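Local structure of galactokinase (Bifidobacterium longum subsp. infantis ATCC 15697 = JCM 1222 = DSM 20088, 6TEQ) at residues S195-D207 / T213-L225. The protein probably phosphorylates galactose with ATP, as a GHMP-family galactokinase, and binds 2-deoxy-2-fluoro-galactose in its sugar pocket. Sequence-based numbering, arbitrary orientation.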
ATOM      1  N   SER A 195       1.455   2.514  -6.175  1.00 10.71           N
ATOM      2  CA  SER A 195       0.324   3.266  -6.742  1.00 11.08           C
ATOM      3  C   SER A 195       0.804   4.008  -7.992  1.00 10.45           C
ATOM      4  O   SER A 195       0.029   4.199  -8.936  1.00 13.96           O
ATOM      5  CB  SER A 195      -0.232   4.224  -5.678  1.00 12.08           C
ATOM      6  OG  SER A 195      -1.429   4.804  -6.109  1.00 13.51           O
ATOM      7  N   MET A 196       2.071   4.402  -8.042  0.50 11.98           N
ATOM      8  CA  MET A 196       2.547   5.276  -9.139  0.50 12.55           C
ATOM      9  C   MET A 196       3.497   4.541 -10.084  0.50 12.77           C
ATOM     10  O   MET A 196       3.834   5.147 -11.127  0.50 12.06           O
ATOM     11  CB  MET A 196       3.215   6.547  -8.616  0.50 12.85           C
ATOM     12  CG  MET A 196       2.225   7.357  -7.845  0.50 12.95           C
ATOM     13  SD  MET A 196       2.816   9.023  -7.550  0.50 15.74           S
ATOM     14  CE  MET A 196       2.084   9.832  -8.979  0.50 14.95           C
ATOM     15  N   ARG A 197       3.855   3.286  -9.815  1.00 10.64           N
ATOM     16  CA  ARG A 197       4.867   2.627 -10.659  1.00 11.60           C
ATOM     17  C   ARG A 197       4.508   1.215 -11.069  1.00 12.20           C
ATOM     18  O   ARG A 197       5.183   0.692 -12.001  1.00 12.16           O
ATOM     19  CB  ARG A 197       6.247   2.643  -9.984  1.00 11.92           C
ATOM     20  CG  ARG A 197       6.714   4.034  -9.660  1.00 12.96           C
ATOM     21  CD  ARG A 197       7.927   3.954  -8.847  1.00 13.58           C
ATOM     22  NE  ARG A 197       9.097   3.650  -9.695  1.00 13.56           N
ATOM     23  CZ  ARG A 197      10.296   3.448  -9.265  1.00 12.73           C
ATOM     24  NH1 ARG A 197      10.548   3.378  -7.953  1.00 13.34           N
ATOM     25  NH2 ARG A 197      11.267   3.304 -10.161  1.00 14.69           N
ATOM     26  N   CYS A 198       3.437   0.640 -10.542  1.00 12.70           N
ATOM     27  CA  CYS A 198       3.001  -0.698 -10.999  1.00 12.25           C
ATOM     28  C   CYS A 198       2.555  -0.627 -12.449  1.00 12.13           C
ATOM     29  O   CYS A 198       2.207   0.487 -12.930  1.00 14.03           O
ATOM     30  CB  CYS A 198       1.929  -1.261 -10.103  1.00 12.55           C
ATOM     31  SG  CYS A 198       2.529  -1.859  -8.508  1.00 13.00           S
ATOM     32  N   THR A 199       2.537  -1.773 -13.092  1.00 12.03           N
ATOM     33  CA  THR A 199       1.962  -1.872 -14.439  1.00 12.50           C
ATOM     34  C   THR A 199       0.966  -3.038 -14.507  1.00 11.96           C
ATOM     35  O   THR A 199       1.037  -4.011 -13.759  1.00 13.38           O
ATOM     36  CB  THR A 199       3.066  -1.982 -15.487  1.00 13.92           C
ATOM     37  OG1 THR A 199       3.796  -3.207 -15.281  1.00 15.50           O
ATOM     38  CG2 THR A 199       4.025  -0.814 -15.468  1.00 15.47           C
ATOM     39  N   GLU A 200       0.068  -2.930 -15.432  1.00 13.68           N
ATOM     40  CA  GLU A 200      -0.957  -3.972 -15.658  1.00 12.92           C
ATOM     41  C   GLU A 200      -0.282  -5.313 -15.984  1.00 13.56           C
ATOM     42  O   GLU A 200       0.710  -5.340 -16.719  1.00 14.85           O
ATOM     43  CB  GLU A 200      -1.892  -3.577 -16.780  1.00 15.69           C
ATOM     44  CG  GLU A 200      -3.048  -4.547 -16.961  1.00 22.35           C
ATOM     45  CD  GLU A 200      -2.777  -5.825 -17.761  1.00 27.46           C
ATOM     46  OE1 GLU A 200      -1.848  -5.808 -18.640  0.80 37.02           O
ATOM     47  OE2 GLU A 200      -3.482  -6.858 -17.492  0.90 38.04           O
ATOM     48  N   GLY A 201      -0.761  -6.368 -15.345  1.00 14.95           N
ATOM     49  CA  GLY A 201      -0.237  -7.730 -15.527  1.00 14.88           C
ATOM     50  C   GLY A 201       1.123  -7.990 -14.887  1.00 13.60           C
ATOM     51  O   GLY A 201       1.698  -9.059 -15.193  1.00 13.89           O
ATOM     52  N   HIS A 202       1.658  -7.074 -14.083  1.00 12.54           N
ATOM     53  CA  HIS A 202       2.981  -7.223 -13.461  1.00 11.25           C
ATOM     54  C   HIS A 202       2.924  -6.849 -11.985  1.00 10.17           C
ATOM     55  O   HIS A 202       2.106  -5.991 -11.617  1.00 12.08           O
ATOM     56  CB  HIS A 202       3.987  -6.322 -14.178  1.00 12.34           C
ATOM     57  CG  HIS A 202       4.222  -6.717 -15.578  1.00 14.27           C
ATOM     58  ND1 HIS A 202       3.310  -6.452 -16.574  1.00 14.95           N
ATOM     59  CD2 HIS A 202       5.242  -7.397 -16.131  1.00 16.51           C
ATOM     60  CE1 HIS A 202       3.805  -6.916 -17.715  1.00 16.41           C
ATOM     61  NE2 HIS A 202       4.989  -7.530 -17.476  1.00 17.85           N
ATOM     62  N   ALA A 203       3.821  -7.468 -11.214  1.00 12.09           N
ATOM     63  CA  ALA A 203       4.155  -7.061  -9.852  1.00 11.34           C
ATOM     64  C   ALA A 203       5.420  -6.213  -9.904  1.00 11.90           C
ATOM     65  O   ALA A 203       6.254  -6.449 -10.776  1.00 14.88           O
ATOM     66  CB  ALA A 203       4.268  -8.326  -9.013  1.00 14.21           C
ATOM     67  N   LEU A 204       5.529  -5.307  -8.973  1.00 10.05           N
ATOM     68  CA  LEU A 204       6.627  -4.387  -8.912  1.00 11.79           C
ATOM     69  C   LEU A 204       7.690  -4.904  -7.925  1.00 11.41           C
ATOM     70  O   LEU A 204       7.479  -4.898  -6.662  1.00 12.88           O
ATOM     71  CB  LEU A 204       6.087  -3.041  -8.465  1.00 12.28           C
ATOM     72  CG  LEU A 204       7.137  -1.926  -8.475  1.00 12.93           C
ATOM     73  CD1 LEU A 204       7.371  -1.467  -9.893  1.00 17.50           C
ATOM     74  CD2 LEU A 204       6.701  -0.765  -7.615  1.00 13.91           C
ATOM     75  N   LEU A 205       8.759  -5.546  -8.401  1.00 11.04           N
ATOM     76  CA  LEU A 205       9.843  -5.964  -7.443  1.00 10.19           C
ATOM     77  C   LEU A 205      10.643  -4.698  -7.094  1.00 12.40           C
ATOM     78  O   LEU A 205      11.409  -4.179  -7.919  1.00 12.02           O
ATOM     79  CB  LEU A 205      10.709  -7.030  -8.108  1.00 12.16           C
ATOM     80  CG  LEU A 205      11.897  -7.475  -7.298  1.00 13.27           C
ATOM     81  CD1 LEU A 205      11.524  -7.965  -5.904  1.00 15.61           C
ATOM     82  CD2 LEU A 205      12.674  -8.504  -8.073  1.00 12.80           C
ATOM     83  N   LEU A 206      10.335  -4.175  -5.918  1.00 11.80           N
ATOM     84  CA  LEU A 206      10.798  -2.855  -5.458  1.00 12.80           C
ATOM     85  C   LEU A 206      11.932  -3.098  -4.475  1.00 11.93           C
ATOM     86  O   LEU A 206      11.784  -3.806  -3.472  1.00 13.35           O
ATOM     87  CB  LEU A 206       9.604  -2.145  -4.839  1.00 13.88           C
ATOM     88  CG  LEU A 206       9.957  -0.852  -4.121  1.00 13.95           C
ATOM     89  CD1 LEU A 206      10.341   0.202  -5.134  1.00 16.43           C
ATOM     90  CD2 LEU A 206       8.788  -0.395  -3.290  1.00 13.92           C
ATOM     91  N   ASP A 207      13.074  -2.491  -4.771  1.00 11.87           N
ATOM     92  CA  ASP A 207      14.239  -2.535  -3.920  1.00 13.03           C
ATOM     93  C   ASP A 207      14.350  -1.228  -3.190  1.00 14.41           C
ATOM     94  O   ASP A 207      14.537  -0.212  -3.857  1.00 14.42           O
ATOM     95  CB  ASP A 207      15.440  -2.900  -4.786  1.00 11.85           C
ATOM     96  CG  ASP A 207      16.715  -3.150  -3.997  1.00 12.54           C
ATOM     97  OD1 ASP A 207      16.871  -2.568  -2.905  1.00 13.74           O
ATOM     98  OD2 ASP A 207      17.539  -3.973  -4.507  1.00 16.93           O
ATOM     99  N   THR A 213      18.901   4.600  -7.788  1.00 15.97           N
ATOM    100  CA  THR A 213      18.192   5.489  -8.685  1.00 16.72           C
ATOM    101  C   THR A 213      16.916   4.794  -9.094  1.00 13.05           C
ATOM    102  O   THR A 213      16.760   3.581  -8.889  1.00 14.27           O
ATOM    103  CB  THR A 213      18.972   5.829  -9.952  1.00 17.62           C
ATOM    104  OG1 THR A 213      19.083   4.570 -10.608  1.00 20.90           O
ATOM    105  CG2 THR A 213      20.315   6.442  -9.635  1.00 20.40           C
ATOM    106  N   PRO A 214      15.945   5.541  -9.636  1.00 13.77           N
ATOM    107  CA  PRO A 214      14.654   4.936  -9.954  1.00 12.27           C
ATOM    108  C   PRO A 214      14.748   3.754 -10.941  1.00 14.63           C
ATOM    109  O   PRO A 214      14.040   2.782 -10.749  1.00 15.74           O
ATOM    110  CB  PRO A 214      13.836   6.103 -10.535  1.00 15.52           C
ATOM    111  CG  PRO A 214      14.376   7.238  -9.769  1.00 15.76           C
ATOM    112  CD  PRO A 214      15.881   7.003  -9.703  1.00 12.76           C
ATOM    113  N   LEU A 215      15.599   3.858 -11.955  0.50 13.87           N
ATOM    114  CA  LEU A 215      15.688   2.767 -12.940  0.50 15.31           C
ATOM    115  C   LEU A 215      16.462   1.577 -12.355  0.50 15.35           C
ATOM    116  O   LEU A 215      16.432   0.524 -13.010  0.50 17.17           O
ATOM    117  CB  LEU A 215      16.260   3.292 -14.255  0.50 12.06           C
ATOM    118  CG  LEU A 215      15.278   3.512 -15.399  0.50 17.91           C
ATOM    119  CD1 LEU A 215      13.920   4.032 -14.984  0.50 12.50           C
ATOM    120  CD2 LEU A 215      15.908   4.442 -16.433  0.50 14.23           C
ATOM    121  N   GLU A 216      17.134   1.745 -11.199  1.00 12.29           N
ATOM    122  CA  GLU A 216      17.795   0.630 -10.480  1.00 13.15           C
ATOM    123  C   GLU A 216      16.856  -0.079  -9.513  1.00 13.67           C
ATOM    124  O   GLU A 216      17.221  -1.171  -9.072  1.00 14.03           O
ATOM    125  CB  GLU A 216      18.994   1.165  -9.674  1.00 15.05           C
ATOM    126  CG  GLU A 216      20.188   1.603 -10.519  1.00 17.11           C
ATOM    127  CD  GLU A 216      21.364   2.227  -9.756  1.00 18.18           C
ATOM    128  OE1 GLU A 216      21.185   2.807  -8.617  1.00 19.04           O
ATOM    129  OE2 GLU A 216      22.478   2.243 -10.365  1.00 22.43           O
ATOM    130  N   ASN A 217      15.762   0.576  -9.067  1.00 12.75           N
ATOM    131  CA  ASN A 217      15.102   0.115  -7.822  1.00 11.93           C
ATOM    132  C   ASN A 217      13.763  -0.566  -8.141  1.00 10.35           C
ATOM    133  O   ASN A 217      13.141  -1.032  -7.171  1.00 13.71           O
ATOM    134  CB  ASN A 217      15.031   1.197  -6.777  1.00 12.86           C
ATOM    135  CG  ASN A 217      13.970   2.242  -6.975  1.00 10.46           C
ATOM    136  OD1 ASN A 217      13.169   2.199  -7.933  1.00 14.00           O
ATOM    137  ND2 ASN A 217      13.927   3.176  -6.062  1.00 14.71           N
ATOM    138  N   VAL A 218      13.427  -0.739  -9.410  1.00 11.57           N
ATOM    139  CA  VAL A 218      12.276  -1.558  -9.760  1.00 12.09           C
ATOM    140  C   VAL A 218      12.561  -2.503 -10.911  1.00 13.73           C
ATOM    141  O   VAL A 218      13.283  -2.183 -11.828  1.00 14.72           O
ATOM    142  CB  VAL A 218      11.043  -0.726 -10.076  1.00 14.63           C
ATOM    143  CG1 VAL A 218      10.520  -0.005  -8.867  1.00 13.37           C
ATOM    144  CG2 VAL A 218      11.125   0.142 -11.300  1.00 18.96           C
ATOM    145  N   SER A 219      11.750  -3.549 -10.935  0.50 14.50           N
ATOM    146  CA  SER A 219      11.822  -4.659 -11.900  0.50 15.04           C
ATOM    147  C   SER A 219      10.410  -5.224 -12.088  0.50 14.83           C
ATOM    148  O   SER A 219       9.877  -5.833 -11.129  0.50 15.23           O
ATOM    149  CB  SER A 219      12.798  -5.685 -11.423  0.50 14.22           C
ATOM    150  OG  SER A 219      12.650  -6.863 -12.176  0.50 17.31           O
ATOM    151  N   GLN A 220       9.802  -5.004 -13.255  1.00 14.48           N
ATOM    152  CA  GLN A 220       8.411  -5.435 -13.485  1.00 11.11           C
ATOM    153  C   GLN A 220       8.424  -6.956 -13.654  1.00 13.90           C
ATOM    154  O   GLN A 220       9.118  -7.467 -14.573  1.00 16.94           O
ATOM    155  CB  GLN A 220       7.825  -4.762 -14.706  1.00 12.71           C
ATOM    156  CG  GLN A 220       7.748  -3.253 -14.582  1.00 12.15           C
ATOM    157  CD  GLN A 220       6.772  -2.705 -13.595  1.00 14.07           C
ATOM    158  OE1 GLN A 220       5.872  -3.417 -13.222  1.00 16.09           O
ATOM    159  NE2 GLN A 220       6.930  -1.422 -13.235  1.00 16.24           N
ATOM    160  N   GLN A 221       7.737  -7.683 -12.776  1.00 11.82           N
ATOM    161  CA  GLN A 221       7.730  -9.146 -12.786  1.00 12.37           C
ATOM    162  C   GLN A 221       6.368  -9.584 -13.336  1.00 12.44           C
ATOM    163  O   GLN A 221       5.316  -9.061 -12.915  1.00 12.81           O
ATOM    164  CB  GLN A 221       7.918  -9.673 -11.372  1.00 12.19           C
ATOM    165  CG  GLN A 221       9.284  -9.380 -10.817  1.00 13.64           C
ATOM    166  CD  GLN A 221      10.311 -10.149 -11.602  1.00 15.68           C
ATOM    167  OE1 GLN A 221      10.104 -11.293 -11.993  1.00 16.81           O
ATOM    168  NE2 GLN A 221      11.507  -9.566 -11.710  1.00 18.28           N
ATOM    169  N   GLU A 222       6.391 -10.521 -14.261  0.50 14.31           N
ATOM    170  CA  GLU A 222       5.160 -11.115 -14.831  0.50 15.32           C
ATOM    171  C   GLU A 222       4.268 -11.539 -13.667  0.50 13.81           C
ATOM    172  O   GLU A 222       4.769 -12.189 -12.721  0.50 11.56           O
ATOM    173  CB  GLU A 222       5.524 -12.283 -15.756  0.50 18.22           C
ATOM    174  CG  GLU A 222       6.253 -11.887 -17.048  0.50 23.34           C
ATOM    175  CD  GLU A 222       5.318 -11.409 -18.153  0.50 30.08           C
ATOM    176  OE1 GLU A 222       4.158 -11.205 -17.828  0.50 31.35           O
ATOM    177  OE2 GLU A 222       5.749 -11.263 -19.342  0.50 35.00           O
ATOM    178  N   PHE A 223       2.993 -11.162 -13.697  1.00 15.08           N
ATOM    179  CA  PHE A 223       2.027 -11.609 -12.690  1.00 14.35           C
ATOM    180  C   PHE A 223       0.687 -11.817 -13.378  1.00 17.21           C
ATOM    181  O   PHE A 223      -0.263 -11.063 -13.145  1.00 17.21           O
ATOM    182  CB  PHE A 223       1.978 -10.672 -11.477  1.00 13.88           C
ATOM    183  CG  PHE A 223       1.309 -11.347 -10.316  1.00 13.33           C
ATOM    184  CD1 PHE A 223       1.902 -12.388  -9.650  1.00 15.38           C
ATOM    185  CD2 PHE A 223       0.037 -10.932  -9.908  1.00 12.90           C
ATOM    186  CE1 PHE A 223       1.244 -12.992  -8.582  1.00 16.22           C
ATOM    187  CE2 PHE A 223      -0.597 -11.530  -8.850  1.00 15.96           C
ATOM    188  CZ  PHE A 223      -0.017 -12.590  -8.234  1.00 14.69           C
ATOM    189  N   ASP A 224       0.656 -12.787 -14.265  1.00 15.66           N
ATOM    190  CA  ASP A 224      -0.541 -13.036 -15.088  1.00 16.42           C
ATOM    191  C   ASP A 224      -1.269 -14.214 -14.428  1.00 14.85           C
ATOM    192  O   ASP A 224      -0.890 -15.357 -14.657  1.00 16.76           O
ATOM    193  CB  ASP A 224      -0.158 -13.329 -16.521  1.00 18.79           C
ATOM    194  CG  ASP A 224      -1.325 -13.687 -17.393  1.00 22.74           C
ATOM    195  OD1 ASP A 224      -2.488 -13.707 -16.881  1.00 23.34           O
ATOM    196  OD2 ASP A 224      -1.063 -13.827 -18.603  1.00 24.52           O
ATOM    197  N   LEU A 225      -2.249 -13.945 -13.585  1.00 13.83           N
ATOM    198  CA  LEU A 225      -2.968 -15.029 -12.880  1.00 12.83           C
ATOM    199  C   LEU A 225      -3.663 -15.968 -13.878  1.00 15.09           C
ATOM    200  O   LEU A 225      -3.746 -17.157 -13.604  1.00 14.41           O
ATOM    201  CB  LEU A 225      -4.007 -14.390 -11.964  1.00 14.48           C
ATOM    202  CG  LEU A 225      -3.428 -13.590 -10.815  1.00 14.71           C
ATOM    203  CD1 LEU A 225      -4.440 -12.636 -10.268  1.00 16.57           C
ATOM    204  CD2 LEU A 225      -2.898 -14.474  -9.723  1.00 15.22           C
TER
HETATM  205  O   HOH W   1       3.790  -3.705 -11.349  1.00 12.26           O
HETATM  206  O   HOH W   2      15.187   2.370  -3.450  1.00 16.51           O
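R197 reaches over V218 to the short helical turn 214-217. A bend at chi3 (78°) lays its guanidinium on the valine, with V218 CG1 3.5 Å from R197 CZ over one face, offset toward the rim. The edge of the same group does the polar work: R197 NH1 gives a bond to N217 OD1 (2.9 Å), and R197 NH2 gives one to P214 O (2.9 Å), the acceptor lying in the guanidinium plane although the donor stands above the carbonyl plane. The N217 amide plane is turned 51° from the guanidinium. D165 forms a salt bridge with R197 NH2, and N193 bonds NH1, so the charged end is fixed from several sides.

Farther along the same strand face, Q220 folds back at chi2 (-69°) and brings its amide to the backbone of the turn after helix 190-197. Its NE2 donates to R197 O (3.0 Å), the partner near the amide plane, while T199 OG1 donates to Q220 OE1 (2.9 Å) from above the carbonyl plane; a water that accepts from T199 N also donates to Q220 OE1, with a weak bond to H202 O. L204 CD1 packs against both neighbours, 3.6 Å from V218 CG1 and touching Q220 NE2. The H202 ring stands nearly perpendicular to the Q220 amide, its rotation held by ND1 donating to E200 O.

On the other face L205 and Q221 run side by side, L205 CB 3.9 Å from Q221 CG, and helix 294-318 covers both. Backbone bonds between A203 and Q221 join the strands, and D207 N to N217 O carries the pairing on to the residue just before strand 218-222. The whole is an antiparallel strand pair at the edge of a mixed sheet of this GHMP kinase, strand 202-207 also pairing with strand 54-70, and L206 lying near D49 and G189 of the galactose site.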